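Local coordinates for protein 2-methyl-3-hydroxypyridine-5-carboxylic acid oxygenase (Mesorhizobium loti, PDB 3ALJ) that oxygenates 2-methyl-3-hydroxypyridine-5-carboxylic acid with the help of a bound FAD, probably with opening of the pyridine ring, at residues 130-135 and 163-168; 205-210 and 246-251; 282-287 and 323-328. All blocks are in the same frame, centred on the assembly; numbering follows the deposited sequence.

Contact 1 of 3, residues 130-135 and 163-168. With FAD (flavin-adenine dinucleotide), chain B.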
loop_
_atom_site.group_PDB
_atom_site.type_symbol
_atom_site.label_atom_id
_atom_site.label_comp_id
_atom_site.label_asym_id
_atom_site.label_seq_id
_atom_site.Cartn_x
_atom_site.Cartn_y
_atom_site.Cartn_z
ATOM N N ALA A 130 8.461 6.732 17.745
ATOM C CA ALA A 130 7.970 5.928 18.881
ATOM C C ALA A 130 8.916 4.769 19.047
ATOM O O ALA A 130 9.216 4.003 18.136
ATOM C CB ALA A 130 6.557 5.323 18.630
ATOM N N VAL A 131 9.532 4.658 20.263
ATOM C CA VAL A 131 10.536 3.563 20.467
ATOM C C VAL A 131 9.974 2.538 21.437
ATOM O O VAL A 131 10.429 1.352 21.387
ATOM C CB VAL A 131 11.928 4.084 20.934
ATOM C CG1 VAL A 131 12.504 5.036 19.930
ATOM C CG2 VAL A 131 11.796 4.710 22.260
ATOM N N ALA A 132 8.978 2.903 22.234
ATOM C CA ALA A 132 8.370 1.914 23.096
ATOM C C ALA A 132 6.947 2.208 23.352
ATOM O O ALA A 132 6.508 3.389 23.295
ATOM C CB ALA A 132 9.194 1.754 24.424
ATOM N N ALA A 133 6.148 1.198 23.623
ATOM C CA ALA A 133 4.729 1.437 23.957
ATOM C C ALA A 133 4.325 0.535 25.119
ATOM O O ALA A 133 4.874 -0.565 25.248
ATOM C CB ALA A 133 3.766 1.114 22.709
ATOM N N ASP A 134 3.299 0.963 25.860
ATOM C CA ASP A 134 2.876 0.149 27.004
ATOM C C ASP A 134 1.372 -0.020 26.780
ATOM O O ASP A 134 0.675 0.997 26.551
ATOM C CB ASP A 134 3.139 0.949 28.291
ATOM C CG ASP A 134 2.878 0.155 29.537
ATOM O OD1 ASP A 134 1.889 -0.602 29.636
ATOM O OD2 ASP A 134 3.677 0.217 30.484
ATOM N N PRO A 135 0.871 -1.267 26.830
ATOM C CA PRO A 135 -0.582 -1.514 26.748
ATOM C C PRO A 135 -1.477 -0.732 27.695
ATOM O O PRO A 135 -2.657 -0.553 27.440
ATOM C CB PRO A 135 -0.716 -2.973 27.132
ATOM C CG PRO A 135 0.559 -3.636 26.673
ATOM C CD PRO A 135 1.644 -2.531 26.834
ATOM N N ARG A 163 5.148 -2.510 18.101
ATOM C CA ARG A 163 4.978 -3.920 18.197
ATOM C C ARG A 163 6.142 -4.601 18.919
ATOM O O ARG A 163 5.887 -5.331 19.903
ATOM C CB ARG A 163 4.970 -4.448 16.761
ATOM C CG ARG A 163 4.852 -6.006 16.671
ATOM C CD ARG A 163 5.113 -6.479 15.265
ATOM N NE ARG A 163 6.479 -6.191 14.843
ATOM C CZ ARG A 163 6.875 -5.865 13.637
ATOM N NH1 ARG A 163 6.058 -5.718 12.616
ATOM N NH2 ARG A 163 8.183 -5.714 13.453
ATOM N N ASP A 164 7.372 -4.277 18.520
ATOM C CA ASP A 164 8.447 -5.121 19.076
ATOM C C ASP A 164 8.816 -4.715 20.494
ATOM O O ASP A 164 9.398 -5.585 21.214
ATOM C CB ASP A 164 9.613 -5.064 18.137
ATOM C CG ASP A 164 9.322 -5.896 16.809
ATOM O OD1 ASP A 164 8.426 -6.772 16.845
ATOM O OD2 ASP A 164 10.040 -5.672 15.858
ATOM N N SER A 165 8.512 -3.502 20.913
ATOM C CA SER A 165 8.766 -3.194 22.389
ATOM C C SER A 165 7.871 -3.921 23.283
ATOM O O SER A 165 8.284 -4.286 24.415
ATOM C CB SER A 165 8.582 -1.686 22.649
ATOM O OG SER A 165 7.240 -1.254 22.397
ATOM N N ILE A 166 6.674 -4.260 22.856
ATOM C CA ILE A 166 5.728 -5.027 23.640
ATOM C C ILE A 166 5.986 -6.510 23.463
ATOM O O ILE A 166 5.887 -7.282 24.485
ATOM C CB ILE A 166 4.261 -4.649 23.199
ATOM C CG1 ILE A 166 4.000 -3.237 23.603
ATOM C CG2 ILE A 166 3.199 -5.665 23.771
ATOM C CD1 ILE A 166 2.705 -2.624 23.035
ATOM N N GLY A 167 6.261 -6.970 22.239
ATOM C CA GLY A 167 6.522 -8.367 22.035
ATOM C C GLY A 167 5.319 -9.050 21.503
ATOM O O GLY A 167 4.361 -9.325 22.278
ATOM N N PHE A 168 5.277 -9.243 20.169
ATOM C CA PHE A 168 4.193 -10.045 19.602
ATOM C C PHE A 168 4.744 -11.183 18.840
ATOM O O PHE A 168 5.763 -11.057 18.060
ATOM C CB PHE A 168 3.436 -9.148 18.538
ATOM C CG PHE A 168 2.507 -8.204 19.116
ATOM C CD1 PHE A 168 3.022 -7.028 19.704
ATOM C CD2 PHE A 168 1.097 -8.419 19.067
ATOM C CE1 PHE A 168 2.102 -6.018 20.248
ATOM C CE2 PHE A 168 0.189 -7.464 19.584
ATOM C CZ PHE A 168 0.673 -6.258 20.224
HETATM P PA FAD B . 4.465 2.483 5.814
HETATM O O1A FAD B . 3.895 2.972 4.520
HETATM O O2A FAD B . 5.689 1.771 5.820
HETATM O O5B FAD B . 4.581 3.766 6.745
HETATM C C5B FAD B . 5.140 3.670 8.096
HETATM C C4B FAD B . 5.557 5.101 8.365
HETATM O O4B FAD B . 6.029 5.008 9.753
HETATM C C3B FAD B . 6.727 5.584 7.590
HETATM O O3B FAD B . 6.518 6.929 7.114
HETATM C C2B FAD B . 7.928 5.425 8.591
HETATM O O2B FAD B . 8.985 6.374 8.370
HETATM C C1B FAD B . 7.309 5.745 9.913
HETATM N N9A FAD B . 7.890 5.055 11.020
HETATM C C8A FAD B . 8.527 3.835 11.064
HETATM N N7A FAD B . 8.861 3.500 12.319
HETATM C C5A FAD B . 8.432 4.549 13.118
HETATM C C6A FAD B . 8.415 4.731 14.498
HETATM N N6A FAD B . 8.978 3.796 15.336
HETATM N N1A FAD B . 7.875 5.867 14.945
HETATM C C2A FAD B . 7.368 6.806 14.138
HETATM N N3A FAD B . 7.313 6.677 12.780
HETATM C C4A FAD B . 7.833 5.511 12.306
HETATM N N1 FAD B . -0.231 -1.643 -1.574
HETATM C C2 FAD B . -1.307 -1.296 -2.256
HETATM O O2 FAD B . -2.404 -1.064 -1.724
HETATM N N3 FAD B . -1.244 -1.192 -3.646
HETATM C C4 FAD B . -0.053 -1.406 -4.342
HETATM O O4 FAD B . -0.014 -1.144 -5.602
HETATM C C4X FAD B . 1.050 -1.787 -3.600
HETATM N N5 FAD B . 2.271 -2.134 -4.275
HETATM C C5X FAD B . 3.347 -2.580 -3.530
HETATM C C6 FAD B . 4.519 -3.027 -4.164
HETATM C C7 FAD B . 5.610 -3.408 -3.426
HETATM C C7M FAD B . 6.897 -3.880 -4.163
HETATM C C8 FAD B . 5.552 -3.429 -2.049
HETATM C C8M FAD B . 6.747 -3.888 -1.182
HETATM C C9 FAD B . 4.388 -2.992 -1.401
HETATM C C9A FAD B . 3.246 -2.602 -2.145
HETATM N N10 FAD B . 2.002 -2.184 -1.496
HETATM C C10 FAD B . 0.933 -1.838 -2.233
HETATM C "C1'" FAD B . 1.916 -2.245 0.040
HETATM C "C2'" FAD B . 2.110 -0.844 0.604
HETATM O "O2'" FAD B . 3.372 -0.318 0.143
HETATM C "C3'" FAD B . 2.213 -0.925 2.139
HETATM O "O3'" FAD B . 1.312 -2.010 2.577
HETATM C "C4'" FAD B . 1.759 0.285 2.845
HETATM O "O4'" FAD B . 2.663 1.361 2.460
HETATM C "C5'" FAD B . 1.867 0.143 4.327
HETATM O "O5'" FAD B . 1.440 1.359 4.934
HETATM P P FAD B . 1.782 1.551 6.465
HETATM O O1P FAD B . 1.290 2.894 6.800
HETATM O O2P FAD B . 1.345 0.383 7.293
HETATM O O3P FAD B . 3.397 1.506 6.529
#

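Contact 2 of 3, residues 205-210 and 246-251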
loop_
_atom_site.group_PDB
_atom_site.type_symbol
_atom_site.label_atom_id
_atom_site.label_comp_id
_atom_site.label_asym_id
_atom_site.label_seq_id
_atom_site.Cartn_x
_atom_site.Cartn_y
_atom_site.Cartn_z
ATOM N N PHE A 205 9.384 -15.349 -19.308
ATOM C CA PHE A 205 10.340 -16.322 -18.737
ATOM C C PHE A 205 11.451 -16.630 -19.702
ATOM O O PHE A 205 12.460 -17.168 -19.217
ATOM C CB PHE A 205 9.573 -17.574 -18.331
ATOM C CG PHE A 205 8.488 -17.330 -17.324
ATOM C CD1 PHE A 205 8.787 -16.803 -16.075
ATOM C CD2 PHE A 205 7.179 -17.533 -17.613
ATOM C CE1 PHE A 205 7.683 -16.548 -15.127
ATOM C CE2 PHE A 205 6.152 -17.323 -16.701
ATOM C CZ PHE A 205 6.421 -16.851 -15.467
ATOM N N TRP A 206 11.276 -16.420 -20.995
ATOM C CA TRP A 206 12.270 -16.702 -21.993
ATOM C C TRP A 206 12.483 -15.452 -22.774
ATOM O O TRP A 206 11.517 -14.765 -23.062
ATOM C CB TRP A 206 11.777 -17.904 -22.916
ATOM C CG TRP A 206 12.764 -18.215 -24.019
ATOM C CD1 TRP A 206 13.778 -19.156 -23.920
ATOM C CD2 TRP A 206 12.947 -17.516 -25.246
ATOM N NE1 TRP A 206 14.484 -19.130 -25.077
ATOM C CE2 TRP A 206 14.079 -18.117 -25.883
ATOM C CE3 TRP A 206 12.264 -16.537 -25.885
ATOM C CZ2 TRP A 206 14.500 -17.741 -27.163
ATOM C CZ3 TRP A 206 12.729 -16.092 -27.199
ATOM C CH2 TRP A 206 13.861 -16.703 -27.766
ATOM N N PRO A 207 13.721 -15.105 -23.183
ATOM C CA PRO A 207 14.973 -15.844 -22.991
ATOM C C PRO A 207 15.578 -15.576 -21.609
ATOM O O PRO A 207 16.510 -16.297 -21.241
ATOM C CB PRO A 207 15.882 -15.269 -24.106
ATOM C CG PRO A 207 15.416 -13.806 -24.257
ATOM C CD PRO A 207 13.862 -13.930 -24.078
ATOM N N ARG A 208 14.982 -14.614 -20.836
ATOM C CA ARG A 208 15.306 -14.566 -19.415
ATOM C C ARG A 208 14.088 -14.101 -18.665
ATOM O O ARG A 208 13.070 -13.749 -19.245
ATOM C CB ARG A 208 16.406 -13.533 -19.101
ATOM C CG ARG A 208 17.634 -13.667 -20.011
ATOM C CD ARG A 208 18.562 -12.488 -19.907
ATOM N NE ARG A 208 17.929 -11.242 -20.320
ATOM C CZ ARG A 208 18.124 -10.642 -21.474
ATOM N NH1 ARG A 208 18.908 -11.301 -22.346
ATOM N NH2 ARG A 208 17.561 -9.458 -21.759
ATOM N N VAL A 209 14.173 -14.195 -17.317
ATOM C CA VAL A 209 13.019 -13.924 -16.440
ATOM C C VAL A 209 13.082 -12.425 -16.230
ATOM O O VAL A 209 13.911 -11.903 -15.406
ATOM C CB VAL A 209 13.142 -14.734 -15.142
ATOM C CG1 VAL A 209 12.019 -14.449 -14.276
ATOM C CG2 VAL A 209 13.136 -16.281 -15.526
ATOM N N GLN A 210 12.168 -11.700 -16.859
ATOM C CA GLN A 210 12.092 -10.254 -16.731
ATOM C C GLN A 210 10.636 -9.886 -16.936
ATOM O O GLN A 210 10.020 -10.340 -17.920
ATOM C CB GLN A 210 12.947 -9.393 -17.723
ATOM C CG GLN A 210 14.455 -9.509 -17.394
ATOM C CD GLN A 210 15.288 -8.701 -18.391
ATOM O OE1 GLN A 210 16.259 -9.268 -18.855
ATOM N NE2 GLN A 210 15.052 -7.468 -18.652
ATOM N N VAL A 246 15.728 -2.694 -22.493
ATOM C CA VAL A 246 15.287 -2.419 -23.871
ATOM C C VAL A 246 15.284 -3.706 -24.726
ATOM O O VAL A 246 14.332 -3.896 -25.587
ATOM C CB VAL A 246 16.172 -1.308 -24.485
ATOM C CG1 VAL A 246 15.868 -1.147 -26.052
ATOM C CG2 VAL A 246 15.934 0.008 -23.762
ATOM N N GLU A 247 16.224 -4.632 -24.507
ATOM C CA GLU A 247 16.241 -5.869 -25.319
ATOM C C GLU A 247 14.907 -6.620 -25.189
ATOM O O GLU A 247 14.412 -7.146 -26.203
ATOM C CB GLU A 247 17.397 -6.777 -24.922
ATOM C CG GLU A 247 17.318 -8.113 -25.677
ATOM C CD GLU A 247 18.481 -9.070 -25.349
ATOM O OE1 GLU A 247 18.918 -9.154 -24.140
ATOM O OE2 GLU A 247 18.938 -9.724 -26.332
ATOM N N MET A 248 14.356 -6.712 -23.965
ATOM C CA MET A 248 13.150 -7.536 -23.807
ATOM C C MET A 248 11.889 -6.706 -23.808
ATOM O O MET A 248 10.869 -7.302 -23.995
ATOM C CB MET A 248 13.278 -8.514 -22.567
ATOM C CG MET A 248 14.100 -10.029 -22.923
ATOM S SD MET A 248 14.259 -10.721 -21.379
ATOM C CE MET A 248 12.552 -11.344 -21.376
ATOM N N PHE A 249 11.975 -5.390 -23.809
ATOM C CA PHE A 249 10.793 -4.517 -23.882
ATOM C C PHE A 249 11.078 -3.364 -24.818
ATOM O O PHE A 249 11.009 -2.180 -24.448
ATOM C CB PHE A 249 10.433 -3.985 -22.493
ATOM C CG PHE A 249 10.278 -5.115 -21.465
ATOM C CD1 PHE A 249 11.393 -5.652 -20.802
ATOM C CD2 PHE A 249 8.997 -5.686 -21.121
ATOM C CE1 PHE A 249 11.300 -6.691 -19.905
ATOM C CE2 PHE A 249 8.875 -6.742 -20.175
ATOM C CZ PHE A 249 10.019 -7.279 -19.566
ATOM N N PRO A 250 11.315 -3.750 -26.091
ATOM C CA PRO A 250 11.801 -2.670 -26.978
ATOM C C PRO A 250 10.787 -1.630 -27.272
ATOM O O PRO A 250 11.107 -0.476 -27.510
ATOM C CB PRO A 250 12.246 -3.482 -28.242
ATOM C CG PRO A 250 11.348 -4.711 -28.213
ATOM C CD PRO A 250 11.424 -5.120 -26.682
ATOM N N PHE A 251 9.502 -1.970 -27.184
ATOM C CA PHE A 251 8.393 -1.082 -27.394
ATOM C C PHE A 251 8.265 0.015 -26.283
ATOM O O PHE A 251 7.484 0.991 -26.430
ATOM C CB PHE A 251 7.114 -1.885 -27.537
ATOM C CG PHE A 251 7.072 -3.011 -26.577
ATOM C CD1 PHE A 251 7.432 -4.289 -27.013
ATOM C CD2 PHE A 251 6.753 -2.815 -25.225
ATOM C CE1 PHE A 251 7.543 -5.371 -26.092
ATOM C CE2 PHE A 251 6.839 -3.875 -24.316
ATOM C CZ PHE A 251 7.233 -5.133 -24.704
#

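Contact 3 of 3, residues 282-287 and 323-328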
loop_
_atom_site.group_PDB
_atom_site.type_symbol
_atom_site.label_atom_id
_atom_site.label_comp_id
_atom_site.label_asym_id
_atom_site.label_seq_id
_atom_site.Cartn_x
_atom_site.Cartn_y
_atom_site.Cartn_z
ATOM N N LYS A 282 -4.579 -1.044 25.297
ATOM C CA LYS A 282 -4.997 0.125 24.538
ATOM C C LYS A 282 -4.135 0.320 23.253
ATOM O O LYS A 282 -4.308 1.350 22.654
ATOM C CB LYS A 282 -4.929 1.382 25.365
ATOM C CG LYS A 282 -5.920 1.343 26.629
ATOM C CD LYS A 282 -5.551 2.566 27.554
ATOM C CE LYS A 282 -5.959 2.439 29.059
ATOM N NZ LYS A 282 -7.375 2.242 28.989
ATOM N N VAL A 283 -3.326 -0.680 22.921
ATOM C CA VAL A 283 -2.458 -0.583 21.695
ATOM C C VAL A 283 -3.075 -1.422 20.584
ATOM O O VAL A 283 -3.380 -2.591 20.728
ATOM C CB VAL A 283 -1.081 -1.157 22.031
ATOM C CG1 VAL A 283 -0.220 -1.212 20.736
ATOM C CG2 VAL A 283 -0.363 -0.222 23.097
ATOM N N ALA A 284 -3.205 -0.788 19.377
ATOM C CA ALA A 284 -3.612 -1.526 18.142
ATOM C C ALA A 284 -2.532 -1.347 17.137
ATOM O O ALA A 284 -2.040 -0.209 16.886
ATOM C CB ALA A 284 -4.845 -0.943 17.596
ATOM N N LEU A 285 -2.182 -2.468 16.532
ATOM C CA LEU A 285 -1.170 -2.488 15.403
ATOM C C LEU A 285 -1.949 -2.468 14.083
ATOM O O LEU A 285 -2.830 -3.308 13.878
ATOM C CB LEU A 285 -0.349 -3.769 15.463
ATOM C CG LEU A 285 0.388 -3.893 16.835
ATOM C CD1 LEU A 285 1.209 -5.191 16.768
ATOM C CD2 LEU A 285 1.309 -2.695 17.155
ATOM N N VAL A 286 -1.586 -1.561 13.185
ATOM C CA VAL A 286 -2.371 -1.322 11.898
ATOM C C VAL A 286 -1.401 -1.331 10.762
ATOM O O VAL A 286 -0.365 -0.640 10.870
ATOM C CB VAL A 286 -3.139 0.039 11.910
ATOM C CG1 VAL A 286 -4.197 0.041 13.128
ATOM C CG2 VAL A 286 -2.244 1.343 11.716
ATOM N N GLY A 287 -1.719 -1.946 9.634
ATOM C CA GLY A 287 -0.886 -1.771 8.465
ATOM C C GLY A 287 0.253 -2.771 8.435
ATOM O O GLY A 287 0.091 -3.894 8.943
ATOM N N ASP A 323 -11.908 -3.340 24.819
ATOM C CA ASP A 323 -12.856 -4.200 24.215
ATOM C C ASP A 323 -13.110 -3.856 22.735
ATOM O O ASP A 323 -13.351 -4.761 21.938
ATOM C CB ASP A 323 -14.211 -4.123 24.970
ATOM C CG ASP A 323 -14.178 -4.796 26.321
ATOM O OD1 ASP A 323 -13.236 -5.551 26.624
ATOM O OD2 ASP A 323 -15.188 -4.574 27.015
ATOM N N ALA A 324 -13.143 -2.566 22.415
ATOM C CA ALA A 324 -13.283 -2.163 20.983
ATOM C C ALA A 324 -12.180 -2.712 20.125
ATOM O O ALA A 324 -12.463 -3.144 18.977
ATOM C CB ALA A 324 -13.368 -0.694 20.812
ATOM N N LEU A 325 -10.990 -2.729 20.669
ATOM C CA LEU A 325 -9.864 -3.310 19.886
ATOM C C LEU A 325 -9.965 -4.773 19.610
ATOM O O LEU A 325 -9.658 -5.252 18.502
ATOM C CB LEU A 325 -8.486 -3.028 20.567
ATOM C CG LEU A 325 -7.930 -1.609 20.201
ATOM C CD1 LEU A 325 -8.806 -0.420 20.067
ATOM C CD2 LEU A 325 -6.640 -1.253 21.080
ATOM N N VAL A 326 -10.404 -5.573 20.620
ATOM C CA VAL A 326 -10.615 -6.945 20.416
ATOM C C VAL A 326 -11.781 -7.137 19.388
ATOM O O VAL A 326 -11.670 -7.993 18.484
ATOM C CB VAL A 326 -10.913 -7.574 21.807
ATOM C CG1 VAL A 326 -11.478 -9.057 21.668
ATOM C CG2 VAL A 326 -9.631 -7.686 22.598
ATOM N N ALA A 327 -12.854 -6.341 19.501
ATOM C CA ALA A 327 -13.957 -6.582 18.553
ATOM C C ALA A 327 -13.461 -6.255 17.127
ATOM O O ALA A 327 -13.884 -6.902 16.176
ATOM C CB ALA A 327 -15.118 -5.683 18.917
ATOM N N TRP A 328 -12.633 -5.214 17.051
ATOM C CA TRP A 328 -12.135 -4.790 15.700
ATOM C C TRP A 328 -11.324 -5.874 15.038
ATOM O O TRP A 328 -11.590 -6.238 13.867
ATOM C CB TRP A 328 -11.240 -3.605 15.923
ATOM C CG TRP A 328 -10.295 -3.242 14.784
ATOM C CD1 TRP A 328 -10.637 -2.679 13.546
ATOM C CD2 TRP A 328 -8.849 -3.355 14.831
ATOM N NE1 TRP A 328 -9.456 -2.490 12.795
ATOM C CE2 TRP A 328 -8.392 -2.917 13.577
ATOM C CE3 TRP A 328 -7.914 -3.835 15.791
ATOM C CZ2 TRP A 328 -7.036 -2.776 13.298
ATOM C CZ3 TRP A 328 -6.562 -3.775 15.474
ATOM C CH2 TRP A 328 -6.163 -3.325 14.206
#

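Contact 1 of 3, residues 130-135 and 163-168
Ile166 lays the outer end of its side chain against Ala133 and Pro135, where helix 161-166 packs on an edge strand of a small three-stranded antiparallel sheet in the FAD-binding part of the fold. Its CD1 lies 3.9 Å from Ala133 CB and equally far from Pro135 CD, so one methyl touches both the strand near its end and the proline just after it. With CG1 beside the backbone N and anti to the carbonyl carbon (chi1 -67°), the branch is aimed at the strand, and CG1 comes within 3.3 Å of Ala133 O. Ser165, the residue before it in the helix, supplies the polar part. Its OG accepts a hydrogen bond from Ala133 N, 3.0 Å away and bent to 145° at the hydrogen, and donates to Lys161 O one turn earlier, so its donor and acceptor sides join helix and strand. Ser165 CB meanwhile rests against the backbone of Ala132, 3.6 Å from its CA. The strand is not regular here: a classic beta bulge sets Val131 and Ala132 opposite the single Thr140 of the next strand. Just before the bulge, Ala130 reads the adenine edge of FAD with its backbone alone, much as a base pair would. Its N donates to FAD N1A at 3.0 Å, and FAD N6A returns a nearly straight bond of 2.8 Å to Ala130 O.

Contact 2 of 3, residues 205-210 and 246-251
Met248 fills the close-packed heart of this contact. Its chain bends at the last torsion (chi3 81°), which turns CE in against the loop backbone, 3.3 Å from Arg208 O, while SD lies 3.5 Å from Gln210 OE1. Beside it Phe249 offers a ring edge: Gln210 O sits near the ring plane, 3.5 Å from Phe249 CZ, and Gln210 CB packs on CE1. The solvent side is built otherwise. There the exposed Glu247 meets Arg208, which was modelled in two conformers; in one of them NH1 and NH2 pinch Glu247 OE1 end-on, each at 2.8 Å and both from the same face of the carboxylate. In that conformer NE and NH2 also hold Gln210 OE1 side-on, and the guanidinium joins the buried amide to the surface carboxylate, a bridge less certain in the other. Were Gln210 an alanine, Val244 O would probably lose the N-H it accepts from NE2, Arg208 NE its acceptor in this conformer, and a gap would open beside Met248 SD. The loop with its cis-Pro207 connects a beta hairpin of strands 199-203 and 211-216 in the seven-stranded sheet; helix 242-248 ends against it, and Phe249 reaches on to Met202 of strand 199-203.

Contact 3 of 3, residues 282-287 and 323-328
Leu325 and Trp328, one helical turn apart on helix 321-349, receive most of the burial in this contact, and both converge on the small side chain of Ala284. Leu325 uses a single methyl: CD2 stands 3.9 Å from Ala284 CB and drops further between backbone atoms, to 3.5 Å from Val283 O and 3.7 Å from Lys282 C. Trp328 meets the alanine methyl from a second side, roughly at right angles to the leucine, its CZ3 also 3.9 Å from Ala284 CB. The small size of Ala284 probably lets the helix come near. The strand involved, 283-285, belongs to the mixed, mostly parallel sheet with strands 13-17 and 151-154, consistent with a Rossmann-type FAD-binding fold, and the helix runs along it almost in the same direction, the short segment axes 9.2 Å apart at an angle of 21°. The indole is directed inward because CG is anti to the backbone N (chi1 163°). It presents an edge to the strand: Leu285 O lies near the ring plane, 3.3 Å from Trp328 CH2. At the other end of the indole NE1 donates to Asn307 O in helix 300-314, which helps to fix the turn of the ring, while Leu311 of that helix packs on both Leu325 and Trp328. Lys282 starts away from the helix, but its NZ returns to it in a salt bridge with Glu322.

In the fold
Contacts 1 and 3 are neighbours, their centres about 14 Å apart, and strand 283-285 of contact 3 packs between helix 161-166 of contact 1 and helix 321-349. Val283 and Leu285 turn from the long helix toward helix 161-166, where Leu285 CD1 packs 3.7 Å from Arg163 CG, while Ala284 faces helix 321-349. A probable hydrogen bond, Pro135 O to Lys282 N at 2.9 Å, joins their backbones. Both touch the cofactor, contact 1 at the adenine through Ala130 and contact 3 through Gly287, just past the strand. Contact 2 lies across the centre of the chain, its centre about 45 Å and 46 Å from those of contacts 1 and 3, at the hairpin end of two inner strands of the seven-stranded sheet.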